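PDB 4AO9: beta-phenylalanine aminotransferase from Variovorax paradoxus, which catalyses the pyridoxal-phosphate-dependent transfer of the amino group of beta-phenylalanine, probably to a 2-oxo acid acceptor. Local coordinates for residues 76-81 and 101-105; 92-97 and 418-424; 378-382 and 400-404. All coordinates share one frame; numbering follows the deposited sequence.

Contact 1: residues 76-81 and 101-105; sequences GEGAAL and YGHSA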
ATOM      1  N   GLY A  76     -20.019   3.968  12.636  1.00 10.81           N
ATOM      2  CA  GLY A  76     -19.601   2.935  13.583  1.00 10.90           C
ATOM      3  C   GLY A  76     -19.245   3.546  14.923  1.00 11.14           C
ATOM      4  O   GLY A  76     -18.751   4.676  14.987  1.00 11.51           O
ATOM      5  N   GLU A  77     -19.492   2.793  15.991  1.00 11.28           N
ATOM      6  CA  GLU A  77     -19.136   3.214  17.351  1.00 12.28           C
ATOM      7  C   GLU A  77     -18.902   1.966  18.176  1.00 11.74           C
ATOM      8  O   GLU A  77     -19.754   1.090  18.207  1.00 12.40           O
ATOM      9  CB  GLU A  77     -20.270   4.032  17.973  1.00 13.38           C
ATOM     10  CG  GLU A  77     -19.898   4.643  19.315  1.00 16.92           C
ATOM     11  CD  GLU A  77     -21.031   5.423  19.942  1.00 21.99           C
ATOM     12  OE1 GLU A  77     -21.984   5.801  19.218  1.00 24.29           O
ATOM     13  OE2 GLU A  77     -20.961   5.663  21.166  1.00 25.37           O
ATOM     14  N   GLY A  78     -17.751   1.874  18.830  1.00 11.09           N
ATOM     15  CA  GLY A  78     -17.407   0.642  19.550  1.00 11.44           C
ATOM     16  C   GLY A  78     -17.469  -0.535  18.594  1.00 11.39           C
ATOM     17  O   GLY A  78     -16.908  -0.476  17.500  1.00 11.33           O
ATOM     18  N   ALA A  79     -18.168  -1.595  18.986  1.00 11.42           N
ATOM     19  CA  ALA A  79     -18.376  -2.752  18.117  1.00 11.21           C
ATOM     20  C   ALA A  79     -19.766  -2.738  17.463  1.00 11.44           C
ATOM     21  O   ALA A  79     -20.311  -3.793  17.126  1.00 12.53           O
ATOM     22  CB  ALA A  79     -18.127  -4.060  18.893  1.00 12.03           C
ATOM     23  N   ALA A  80     -20.326  -1.540  17.277  1.00 11.79           N
ATOM     24  CA  ALA A  80     -21.597  -1.369  16.565  1.00 11.93           C
ATOM     25  C   ALA A  80     -21.410  -0.676  15.217  1.00 11.72           C
ATOM     26  O   ALA A  80     -20.553   0.214  15.070  1.00 11.79           O
ATOM     27  CB  ALA A  80     -22.590  -0.590  17.420  1.00 12.64           C
ATOM     28  N   LEU A  81     -22.193  -1.113  14.233  1.00 11.45           N
ATOM     29  CA  LEU A  81     -22.235  -0.488  12.909  1.00 11.80           C
ATOM     30  C   LEU A  81     -23.673  -0.177  12.526  1.00 12.07           C
ATOM     31  O   LEU A  81     -24.587  -0.937  12.858  1.00 13.24           O
ATOM     32  CB  LEU A  81     -21.604  -1.405  11.839  1.00 11.47           C
ATOM     33  CG  LEU A  81     -20.090  -1.631  11.926  1.00 11.92           C
ATOM     34  CD1 LEU A  81     -19.661  -2.772  11.019  1.00 12.75           C
ATOM     35  CD2 LEU A  81     -19.324  -0.360  11.578  1.00 11.30           C
ATOM     36  N   TYR A 101      -9.754  -2.709  17.542  1.00  9.55           N
ATOM     37  CA  TYR A 101     -10.024  -1.658  18.532  1.00  9.99           C
ATOM     38  C   TYR A 101     -11.463  -1.173  18.488  1.00 10.22           C
ATOM     39  O   TYR A 101     -11.858  -0.311  19.280  1.00 10.94           O
ATOM     40  CB  TYR A 101      -9.077  -0.469  18.314  1.00 10.42           C
ATOM     41  CG  TYR A 101      -7.640  -0.888  18.137  1.00 10.67           C
ATOM     42  CD1 TYR A 101      -6.848  -1.203  19.234  1.00 12.15           C
ATOM     43  CD2 TYR A 101      -7.085  -1.005  16.859  1.00 11.82           C
ATOM     44  CE1 TYR A 101      -5.519  -1.601  19.063  1.00 13.05           C
ATOM     45  CE2 TYR A 101      -5.760  -1.413  16.689  1.00 13.05           C
ATOM     46  CZ  TYR A 101      -4.996  -1.698  17.793  1.00 14.35           C
ATOM     47  OH  TYR A 101      -3.691  -2.107  17.610  1.00 17.06           O
ATOM     48  N   GLY A 102     -12.246  -1.725  17.565  1.00  9.70           N
ATOM     49  CA  GLY A 102     -13.578  -1.194  17.292  1.00  9.75           C
ATOM     50  C   GLY A 102     -13.504   0.059  16.430  1.00  9.75           C
ATOM     51  O   GLY A 102     -12.437   0.442  15.918  1.00 10.10           O
ATOM     52  N   HIS A 103     -14.641   0.730  16.292  1.00  9.81           N
ATOM     53  CA  HIS A 103     -14.776   1.788  15.288  1.00 10.05           C
ATOM     54  C   HIS A 103     -14.517   3.202  15.770  1.00 10.23           C
ATOM     55  O   HIS A 103     -14.478   4.119  14.959  1.00 10.28           O
ATOM     56  CB  HIS A 103     -16.149   1.670  14.619  1.00 10.05           C
ATOM     57  CG  HIS A 103     -16.373   0.320  14.024  1.00  9.81           C
ATOM     58  ND1 HIS A 103     -15.692  -0.112  12.906  1.00 10.08           N
ATOM     59  CD2 HIS A 103     -17.118  -0.730  14.444  1.00 10.60           C
ATOM     60  CE1 HIS A 103     -16.038  -1.359  12.640  1.00 10.45           C
ATOM     61  NE2 HIS A 103     -16.900  -1.761  13.562  1.00  9.92           N
ATOM     62  N   SER A 104     -14.311   3.375  17.076  1.00 10.53           N
ATOM     63  CA  SER A 104     -14.252   4.719  17.654  1.00 10.95           C
ATOM     64  C   SER A 104     -13.402   4.831  18.909  1.00 11.42           C
ATOM     65  O   SER A 104     -13.696   5.647  19.777  1.00 12.01           O
ATOM     66  CB  SER A 104     -15.670   5.219  17.960  1.00 11.48           C
ATOM     67  OG  SER A 104     -16.318   4.362  18.879  1.00 11.87           O
ATOM     68  N   ALA A 105     -12.352   4.029  19.010  1.00 10.76           N
ATOM     69  CA  ALA A 105     -11.492   4.067  20.193  1.00 11.39           C
ATOM     70  C   ALA A 105     -10.892   5.464  20.377  1.00 11.36           C
ATOM     71  O   ALA A 105     -10.228   5.964  19.480  1.00 11.62           O
ATOM     72  CB  ALA A 105     -10.392   3.009  20.073  1.00 11.56           C
TER

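Contact 2: residues 92-97 and 418-424; sequences FIAEYT and RGFVVLS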
ATOM      1  N   PHE A  92     -19.381  -8.440  13.938  1.00 10.18           N
ATOM      2  CA  PHE A  92     -18.608  -9.670  14.092  1.00 10.29           C
ATOM      3  C   PHE A  92     -17.630  -9.922  12.948  1.00 10.48           C
ATOM      4  O   PHE A  92     -17.251 -11.059  12.681  1.00 10.74           O
ATOM      5  CB  PHE A  92     -19.551 -10.870  14.295  1.00 10.60           C
ATOM      6  CG  PHE A  92     -20.033 -11.012  15.703  1.00 11.74           C
ATOM      7  CD1 PHE A  92     -21.100 -10.250  16.169  1.00 11.96           C
ATOM      8  CD2 PHE A  92     -19.381 -11.877  16.584  1.00 12.51           C
ATOM      9  CE1 PHE A  92     -21.528 -10.370  17.486  1.00 12.58           C
ATOM     10  CE2 PHE A  92     -19.807 -12.006  17.893  1.00 13.86           C
ATOM     11  CZ  PHE A  92     -20.877 -11.246  18.346  1.00 13.25           C
ATOM     12  N   ILE A  93     -17.201  -8.850  12.294  1.00 10.19           N
ATOM     13  CA  ILE A  93     -16.189  -8.972  11.232  1.00 10.37           C
ATOM     14  C   ILE A  93     -15.007  -7.989  11.413  1.00  9.92           C
ATOM     15  O   ILE A  93     -13.869  -8.307  11.059  1.00 10.39           O
ATOM     16  CB  ILE A  93     -16.854  -8.950   9.808  1.00 10.24           C
ATOM     17  CG1 ILE A  93     -15.814  -9.023   8.687  1.00 10.72           C
ATOM     18  CG2 ILE A  93     -17.746  -7.728   9.643  1.00 12.70           C
ATOM     19  CD1 ILE A  93     -14.933 -10.287   8.716  1.00  9.97           C
ATOM     20  N   ALA A  94     -15.267  -6.801  11.948  1.00  9.91           N
ATOM     21  CA  ALA A  94     -14.200  -5.900  12.415  1.00  9.96           C
ATOM     22  C   ALA A  94     -13.040  -5.721  11.429  1.00 10.56           C
ATOM     23  O   ALA A  94     -11.876  -6.007  11.750  1.00 10.16           O
ATOM     24  CB  ALA A  94     -13.696  -6.355  13.808  1.00 10.06           C
ATOM     25  N   GLU A  95     -13.388  -5.251  10.230  1.00 10.19           N
ATOM     26  CA  GLU A  95     -12.437  -4.942   9.162  1.00 10.37           C
ATOM     27  C   GLU A  95     -11.479  -6.099   8.879  1.00 10.36           C
ATOM     28  O   GLU A  95     -10.280  -5.906   8.672  1.00 10.06           O
ATOM     29  CB  GLU A  95     -11.716  -3.621   9.450  1.00 10.48           C
ATOM     30  CG  GLU A  95     -11.178  -2.917   8.193  1.00 10.58           C
ATOM     31  CD  GLU A  95     -12.274  -2.512   7.234  1.00  9.97           C
ATOM     32  OE1 GLU A  95     -12.669  -3.330   6.385  1.00 12.24           O
ATOM     33  OE2 GLU A  95     -12.738  -1.361   7.314  1.00 12.51           O
ATOM     34  N   TYR A  96     -12.032  -7.309   8.875  1.00 10.06           N
ATOM     35  CA  TYR A  96     -11.275  -8.502   8.502  1.00 10.34           C
ATOM     36  C   TYR A  96     -10.014  -8.636   9.354  1.00 10.60           C
ATOM     37  O   TYR A  96      -8.949  -8.985   8.858  1.00 10.97           O
ATOM     38  CB  TYR A  96     -10.991  -8.524   6.975  1.00 10.47           C
ATOM     39  CG  TYR A  96     -12.245  -8.902   6.207  1.00 10.49           C
ATOM     40  CD1 TYR A  96     -13.243  -7.958   5.939  1.00 12.12           C
ATOM     41  CD2 TYR A  96     -12.468 -10.219   5.818  1.00 11.24           C
ATOM     42  CE1 TYR A  96     -14.426  -8.322   5.278  1.00 11.76           C
ATOM     43  CE2 TYR A  96     -13.632 -10.583   5.150  1.00 12.06           C
ATOM     44  CZ  TYR A  96     -14.602  -9.633   4.888  1.00 12.31           C
ATOM     45  OH  TYR A  96     -15.757 -10.008   4.245  1.00 14.08           O
ATOM     46  N   THR A  97     -10.192  -8.351  10.649  1.00 10.62           N
ATOM     47  CA  THR A  97      -9.175  -8.406  11.726  1.00 11.10           C
ATOM     48  C   THR A  97      -8.399  -7.111  11.964  1.00 11.07           C
ATOM     49  O   THR A  97      -7.756  -6.973  13.000  1.00 12.11           O
ATOM     50  CB  THR A  97      -8.167  -9.599  11.651  1.00 10.71           C
ATOM     51  OG1 THR A  97      -7.134  -9.308  10.698  1.00 11.32           O
ATOM     52  CG2 THR A  97      -8.850 -10.916  11.303  1.00 11.35           C
ATOM     53  N   ARG A 418     -18.414 -14.677   3.745  1.00 11.98           N
ATOM     54  CA  ARG A 418     -17.686 -15.948   3.745  1.00 11.60           C
ATOM     55  C   ARG A 418     -17.775 -16.724   5.065  1.00 11.98           C
ATOM     56  O   ARG A 418     -17.239 -17.818   5.149  1.00 12.85           O
ATOM     57  CB  ARG A 418     -16.226 -15.775   3.281  1.00 11.69           C
ATOM     58  CG  ARG A 418     -15.264 -15.152   4.286  1.00 13.64           C
ATOM     59  CD  ARG A 418     -13.939 -14.777   3.599  1.00 15.34           C
ATOM     60  NE  ARG A 418     -12.898 -14.440   4.571  1.00 15.58           N
ATOM     61  CZ  ARG A 418     -11.831 -13.689   4.312  1.00 16.41           C
ATOM     62  NH1 ARG A 418     -11.646 -13.164   3.098  1.00 16.79           N
ATOM     63  NH2 ARG A 418     -10.950 -13.445   5.272  1.00 17.75           N
ATOM     64  N   GLY A 419     -18.448 -16.162   6.072  1.00 11.25           N
ATOM     65  CA  GLY A 419     -18.639 -16.849   7.354  1.00 11.58           C
ATOM     66  C   GLY A 419     -17.512 -16.633   8.354  1.00 10.80           C
ATOM     67  O   GLY A 419     -17.458 -17.295   9.385  1.00 11.39           O
ATOM     68  N   PHE A 420     -16.604 -15.715   8.028  1.00 10.88           N
ATOM     69  CA  PHE A 420     -15.479 -15.329   8.888  1.00 11.03           C
ATOM     70  C   PHE A 420     -15.972 -14.477  10.057  1.00 11.39           C
ATOM     71  O   PHE A 420     -16.619 -13.453   9.845  1.00 11.44           O
ATOM     72  CB  PHE A 420     -14.484 -14.541   8.020  1.00 11.08           C
ATOM     73  CG  PHE A 420     -13.174 -14.176   8.684  1.00 10.80           C
ATOM     74  CD1 PHE A 420     -12.589 -14.952   9.690  1.00 10.80           C
ATOM     75  CD2 PHE A 420     -12.481 -13.049   8.229  1.00 11.45           C
ATOM     76  CE1 PHE A 420     -11.335 -14.585  10.240  1.00 10.71           C
ATOM     77  CE2 PHE A 420     -11.230 -12.694   8.757  1.00 11.37           C
ATOM     78  CZ  PHE A 420     -10.656 -13.461   9.770  1.00 11.22           C
ATOM     79  N   VAL A 421     -15.690 -14.935  11.277  1.00 11.78           N
ATOM     80  CA  VAL A 421     -16.090 -14.274  12.511  1.00 12.26           C
ATOM     81  C   VAL A 421     -14.849 -13.764  13.223  1.00 12.08           C
ATOM     82  O   VAL A 421     -13.889 -14.511  13.419  1.00 12.62           O
ATOM     83  CB  VAL A 421     -16.843 -15.261  13.432  1.00 12.67           C
ATOM     84  CG1 VAL A 421     -17.098 -14.657  14.818  1.00 14.39           C
ATOM     85  CG2 VAL A 421     -18.145 -15.684  12.779  1.00 13.61           C
ATOM     86  N   VAL A 422     -14.871 -12.487  13.600  1.00 11.57           N
ATOM     87  CA  VAL A 422     -13.688 -11.819  14.137  1.00 11.59           C
ATOM     88  C   VAL A 422     -14.086 -11.063  15.394  1.00 11.20           C
ATOM     89  O   VAL A 422     -14.921 -10.160  15.325  1.00 12.16           O
ATOM     90  CB  VAL A 422     -13.123 -10.793  13.108  1.00 10.97           C
ATOM     91  CG1 VAL A 422     -11.938 -10.011  13.675  1.00 12.41           C
ATOM     92  CG2 VAL A 422     -12.727 -11.474  11.793  1.00 12.96           C
ATOM     93  N   LEU A 423     -13.496 -11.421  16.530  1.00 12.00           N
ATOM     94  CA  LEU A 423     -13.750 -10.675  17.760  1.00 12.40           C
ATOM     95  C   LEU A 423     -12.920  -9.399  17.792  1.00 11.84           C
ATOM     96  O   LEU A 423     -11.788  -9.350  17.283  1.00 12.20           O
ATOM     97  CB  LEU A 423     -13.468 -11.539  18.998  1.00 13.81           C
ATOM     98  CG  LEU A 423     -14.590 -12.435  19.548  1.00 17.93           C
ATOM     99  CD1 LEU A 423     -15.648 -12.912  18.522  1.00 19.07           C
ATOM    100  CD2 LEU A 423     -14.024 -13.582  20.354  1.00 18.44           C
ATOM    101  N   SER A 424     -13.517  -8.347  18.342  1.00 11.06           N
ATOM    102  CA  SER A 424     -12.825  -7.097  18.619  1.00 10.88           C
ATOM    103  C   SER A 424     -12.995  -6.744  20.095  1.00 11.55           C
ATOM    104  O   SER A 424     -13.880  -7.291  20.770  1.00 11.79           O
ATOM    105  CB  SER A 424     -13.347  -5.981  17.709  1.00 11.22           C
ATOM    106  OG  SER A 424     -14.752  -5.831  17.845  1.00 11.39           O
TER
HETATM  107  O   HOH W   1     -16.532 -12.519   3.005  1.00 13.47           O

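Contact 3: residues 378-382 and 400-404; sequences MNAHF and LRQLL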
ATOM      1  N   MET A 378     -12.529 -17.177  13.798  1.00 11.12           N
ATOM      2  CA  MET A 378     -13.131 -18.455  13.406  1.00 11.18           C
ATOM      3  C   MET A 378     -13.942 -18.304  12.128  1.00 11.15           C
ATOM      4  O   MET A 378     -14.203 -17.188  11.685  1.00 10.95           O
ATOM      5  CB  MET A 378     -13.990 -19.034  14.545  1.00 11.37           C
ATOM      6  CG  MET A 378     -15.133 -18.133  14.949  1.00 11.66           C
ATOM      7  SD  MET A 378     -15.813 -18.489  16.582  1.00 13.69           S
ATOM      8  CE  MET A 378     -14.617 -17.658  17.621  1.00 13.96           C
ATOM      9  N   ASN A 379     -14.352 -19.418  11.536  1.00 11.57           N
ATOM     10  CA  ASN A 379     -15.088 -19.386  10.277  1.00 11.47           C
ATOM     11  C   ASN A 379     -16.113 -20.510  10.228  1.00 11.51           C
ATOM     12  O   ASN A 379     -15.772 -21.666  10.505  1.00 11.62           O
ATOM     13  CB  ASN A 379     -14.101 -19.519   9.101  1.00 11.35           C
ATOM     14  CG  ASN A 379     -14.561 -18.807   7.824  1.00 12.38           C
ATOM     15  OD1 ASN A 379     -13.864 -17.916   7.325  1.00 13.50           O
ATOM     16  ND2 ASN A 379     -15.711 -19.204   7.278  1.00 11.58           N
ATOM     17  N   ALA A 380     -17.350 -20.162   9.872  1.00 11.65           N
ATOM     18  CA  ALA A 380     -18.423 -21.139   9.671  1.00 12.72           C
ATOM     19  C   ALA A 380     -18.162 -21.926   8.391  1.00 13.62           C
ATOM     20  O   ALA A 380     -17.772 -21.350   7.369  1.00 14.23           O
ATOM     21  CB  ALA A 380     -19.764 -20.431   9.585  1.00 12.69           C
ATOM     22  N   HIS A 381     -18.364 -23.242   8.443  1.00 13.76           N
ATOM     23  CA  HIS A 381     -18.284 -24.090   7.253  1.00 14.56           C
ATOM     24  C   HIS A 381     -19.408 -25.106   7.287  1.00 15.13           C
ATOM     25  O   HIS A 381     -19.660 -25.714   8.324  1.00 16.29           O
ATOM     26  CB  HIS A 381     -16.949 -24.839   7.174  1.00 14.11           C
ATOM     27  CG  HIS A 381     -15.751 -23.943   7.091  1.00 14.55           C
ATOM     28  ND1 HIS A 381     -15.483 -23.156   5.992  1.00 17.65           N
ATOM     29  CD2 HIS A 381     -14.746 -23.721   7.970  1.00 13.92           C
ATOM     30  CE1 HIS A 381     -14.369 -22.477   6.203  1.00 14.93           C
ATOM     31  NE2 HIS A 381     -13.900 -22.804   7.393  1.00 14.14           N
ATOM     32  N   PHE A 382     -20.072 -25.285   6.151  1.00 15.62           N
ATOM     33  CA  PHE A 382     -21.120 -26.301   6.029  1.00 16.23           C
ATOM     34  C   PHE A 382     -20.554 -27.617   5.506  1.00 16.80           C
ATOM     35  O   PHE A 382     -20.825 -28.042   4.384  1.00 17.21           O
ATOM     36  CB  PHE A 382     -22.282 -25.778   5.189  1.00 16.47           C
ATOM     37  CG  PHE A 382     -22.997 -24.634   5.837  1.00 16.16           C
ATOM     38  CD1 PHE A 382     -23.964 -24.868   6.815  1.00 17.13           C
ATOM     39  CD2 PHE A 382     -22.667 -23.323   5.511  1.00 16.36           C
ATOM     40  CE1 PHE A 382     -24.615 -23.811   7.436  1.00 17.69           C
ATOM     41  CE2 PHE A 382     -23.308 -22.261   6.123  1.00 16.59           C
ATOM     42  CZ  PHE A 382     -24.281 -22.498   7.088  1.00 16.62           C
ATOM     43  N   LEU A 400     -25.707 -21.748   1.242  1.00 16.24           N
ATOM     44  CA  LEU A 400     -25.885 -21.876   2.682  1.00 15.78           C
ATOM     45  C   LEU A 400     -25.159 -20.771   3.445  1.00 15.04           C
ATOM     46  O   LEU A 400     -25.685 -20.247   4.422  1.00 14.61           O
ATOM     47  CB  LEU A 400     -25.451 -23.266   3.174  1.00 16.09           C
ATOM     48  CG  LEU A 400     -26.222 -24.455   2.594  1.00 17.11           C
ATOM     49  CD1 LEU A 400     -25.651 -25.757   3.118  1.00 17.27           C
ATOM     50  CD2 LEU A 400     -27.712 -24.357   2.908  1.00 17.60           C
ATOM     51  N   ARG A 401     -23.952 -20.425   2.997  1.00 14.46           N
ATOM     52  CA  ARG A 401     -23.232 -19.276   3.555  1.00 13.99           C
ATOM     53  C   ARG A 401     -24.032 -17.983   3.377  1.00 13.49           C
ATOM     54  O   ARG A 401     -24.073 -17.142   4.278  1.00 12.28           O
ATOM     55  CB  ARG A 401     -21.850 -19.127   2.907  1.00 14.27           C
ATOM     56  CG  ARG A 401     -20.891 -20.286   3.186  1.00 17.71           C
ATOM     57  CD  ARG A 401     -19.449 -19.849   2.930  1.00 20.46           C
ATOM     58  NE  ARG A 401     -18.486 -20.479   3.842  1.00 24.96           N
ATOM     59  CZ  ARG A 401     -17.166 -20.325   3.740  1.00 24.93           C
ATOM     60  NH1 ARG A 401     -16.645 -19.566   2.780  1.00 26.04           N
ATOM     61  NH2 ARG A 401     -16.360 -20.921   4.599  1.00 25.95           N
ATOM     62  N   GLN A 402     -24.676 -17.837   2.217  1.00 13.20           N
ATOM     63  CA  GLN A 402     -25.502 -16.648   1.966  1.00 13.47           C
ATOM     64  C   GLN A 402     -26.707 -16.618   2.902  1.00 13.50           C
ATOM     65  O   GLN A 402     -27.011 -15.585   3.505  1.00 13.41           O
ATOM     66  CB  GLN A 402     -25.956 -16.576   0.509  1.00 13.44           C
ATOM     67  CG  GLN A 402     -24.839 -16.434  -0.500  1.00 14.68           C
ATOM     68  CD  GLN A 402     -25.375 -16.267  -1.899  1.00 16.20           C
ATOM     69  OE1 GLN A 402     -25.936 -15.218  -2.244  1.00 18.15           O
ATOM     70  NE2 GLN A 402     -25.211 -17.293  -2.718  1.00 18.49           N
ATOM     71  N   LEU A 403     -27.390 -17.754   3.037  1.00 14.00           N
ATOM     72  CA  LEU A 403     -28.538 -17.830   3.939  1.00 14.44           C
ATOM     73  C   LEU A 403     -28.151 -17.463   5.373  1.00 13.88           C
ATOM     74  O   LEU A 403     -28.869 -16.720   6.037  1.00 13.74           O
ATOM     75  CB  LEU A 403     -29.221 -19.212   3.866  1.00 15.02           C
ATOM     76  CG  LEU A 403     -29.944 -19.528   2.542  1.00 16.61           C
ATOM     77  CD1 LEU A 403     -30.412 -20.984   2.475  1.00 16.82           C
ATOM     78  CD2 LEU A 403     -31.130 -18.605   2.296  1.00 17.00           C
ATOM     79  N   LEU A 404     -26.999 -17.962   5.829  1.00 13.43           N
ATOM     80  CA  LEU A 404     -26.465 -17.599   7.150  1.00 13.01           C
ATOM     81  C   LEU A 404     -26.228 -16.097   7.287  1.00 12.84           C
ATOM     82  O   LEU A 404     -26.650 -15.480   8.270  1.00 12.84           O
ATOM     83  CB  LEU A 404     -25.156 -18.353   7.440  1.00 12.66           C
ATOM     84  CG  LEU A 404     -24.483 -18.006   8.778  1.00 12.46           C
ATOM     85  CD1 LEU A 404     -25.375 -18.321   9.987  1.00 14.28           C
ATOM     86  CD2 LEU A 404     -23.172 -18.765   8.886  1.00 13.21           C
TER

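Contact 1: residues 76-81 and 101-105
Two first torsions bring the side chains of His103 and Ser104 to the turn at Glu77-Ala80. In His103 the ring carbon CG lies opposite the carbonyl carbon (chi1 -56°), which carries the imidazole to Leu81. In Ser104, OG stands between the backbone N and the carbonyl carbon (chi1 60°), and the hydroxyl reaches the start of the same turn. There it accepts a nearly straight hydrogen bond from Gly78 N, with Gly78 N to Ser104 OG at 2.9 Å. The peptide of His103 completes the grip on Gly78: its N donates to Gly78 O over 2.8 Å. Both polar backbone atoms of Gly78 are thus used by consecutive residues of 101-105.

The element being held is a tight beta hairpin. Strands 72-77 and 80-83 are joined by a type II' turn, closed by reciprocal backbone bonds between Glu77 and Ala80. Gly78 takes the positive-phi first corner of the turn (phi 56°), a conformation glycine adopts readily. Two further glycines permit the close approach: a CB on Gly76 would collide with His103 CB, and one on Gly102 with Gly78 O.

Beyond the two hydrogen bonds, Leu81 crosses His103 at about a right angle and sets Leu81 CD2 over the middle of one face of the His103 ring, 3.5 Å from its centroid, a CH-pi contact. His103 CD2 also lies 3.1 Å from Gly78 O. The rotation of the ring is fixed further by hydrogen bonds at its two nitrogens, NE2 to Asp91 and, across the dimer interface, ND1 to the carbonyl O of Ile120 of the second subunit. Flanked by a carboxylate and a carbonyl, the imidazole may well be positively charged.

Contact 2: residues 92-97 and 418-424
Val422 is the bump that fills the bend of 92-97. Its CB rests 3.3 Å from Ile93 O, CG1 lies against Thr97 CA, and CG2 sits over the centre of its neighbour Phe420's ring. Left-handed helical backbone angles at Ala94, Glu95 and Tyr96 curl the chain here, which helps form the hollow. Ala94 CB closes one end of it, 3.9 Å from Ser424 CB.

A second bump, Ile93 CD1, wedges between two rings: it lies over the centre of one face of Tyr96 and 3.7 Å from Phe420 CD2. Phe420, with CG anti to its backbone N (chi1 -174°), reaches inward until its CZ meets Thr97 CG2 at 3.5 Å. The loop after strand 88-91 thus packs on strand 420-422, the edge strand of a three-stranded antiparallel sheet. Thr97 also touches Lys287 of the cofactor pocket, and its side chain is about 6 Å from the bound pyridoxal phosphate.

At the other end the Tyr96 ring turns an edge to Arg418, placing CE2 over the face of the guanidinium, the planes 73° apart. Water 1 bridges Tyr96 OH (2.9 Å) and Arg418 N (3.0 Å).

Val422 N donates to Phe92 O over 2.9 Å. One direct backbone bond amid so much carbon implies that cohesion rests mainly on close apolar fit, and the edge-on tyrosine probably gives the arginine little cation-pi attraction.

Contact 3: residues 378-382 and 400-404
Phe382 and Leu400 carry the apolar half of this contact. The phenylalanine directs CG away from its own carbonyl carbon (chi1 -65°), so that the ring stands up from the end of the strand against the first turn of 400-404. Leu400 CB lies over one face, displaced toward the rim, 3.8 Å from the ring centroid in a CH-pi contact. At the ring's edge Phe382 CZ meets Leu404 CB, and Phe382 CE2 comes within 3.5 Å of Leu400 O. Leu404 extends across to the strand, its CD2 3.9 Å from Ala380 CB. With Phe382 replaced by alanine, Leu400 CB would probably lose the ring face it rests on and a gap would open between strand end and helix.

The polar half is built around Ala380 O. Arg401 reaches across to the strand and bends at chi3 (146°), bringing NH2 to Ala380 O at 3.1 Å; the donor lies in the carbonyl plane, although the oxygen is tilted from the guanidinium plane. Asn379 ND2 donates to the same oxygen over 3.0 Å, so two bonds hold this buried carbonyl. The Asn379 amide and the guanidinium are turned only moderately against each other, and Asn379 ND2 also binds Arg418 O. His381 lies alongside Arg401, pointing the same way, with ND1 2.8 Å from Arg401 NH2, while its NE2 is hydrogen-bonded to Gly234 O.

Strand and helix segments cross at 119°, their axes 9.8 Å apart, an alpha-on-beta packing in which helix 398-410 packs against the C-terminal end of the central strand 377-381. Helix 429-445 closes on Phe382 and Leu404 through Phe442, whereas the N-terminal helix 23-40 packs Ile26 on Leu400 and Leu403.

The three contacts lie roughly in a row, contact 2 in the middle: its centre is 13 Å from each of the others, whose own centres are 24 Å apart. Contacts 2 and 3 share the three-stranded antiparallel sheet, where strands 377-381 and 420-422 are neighbours, with probable backbone bonds such as Val421 N to Met378 O. Contacts 1 and 2 touch where Ala79 packs on Ser424, and both reach the second subunit. Along the sequence their segments alternate, while contact 3 is nested within the long loop closed by contact 2. Contact 2 thus brings residues 92-97 together with residues more than 300 positions later, near the cofactor, joining the dimer interface to the helix-covered sheet.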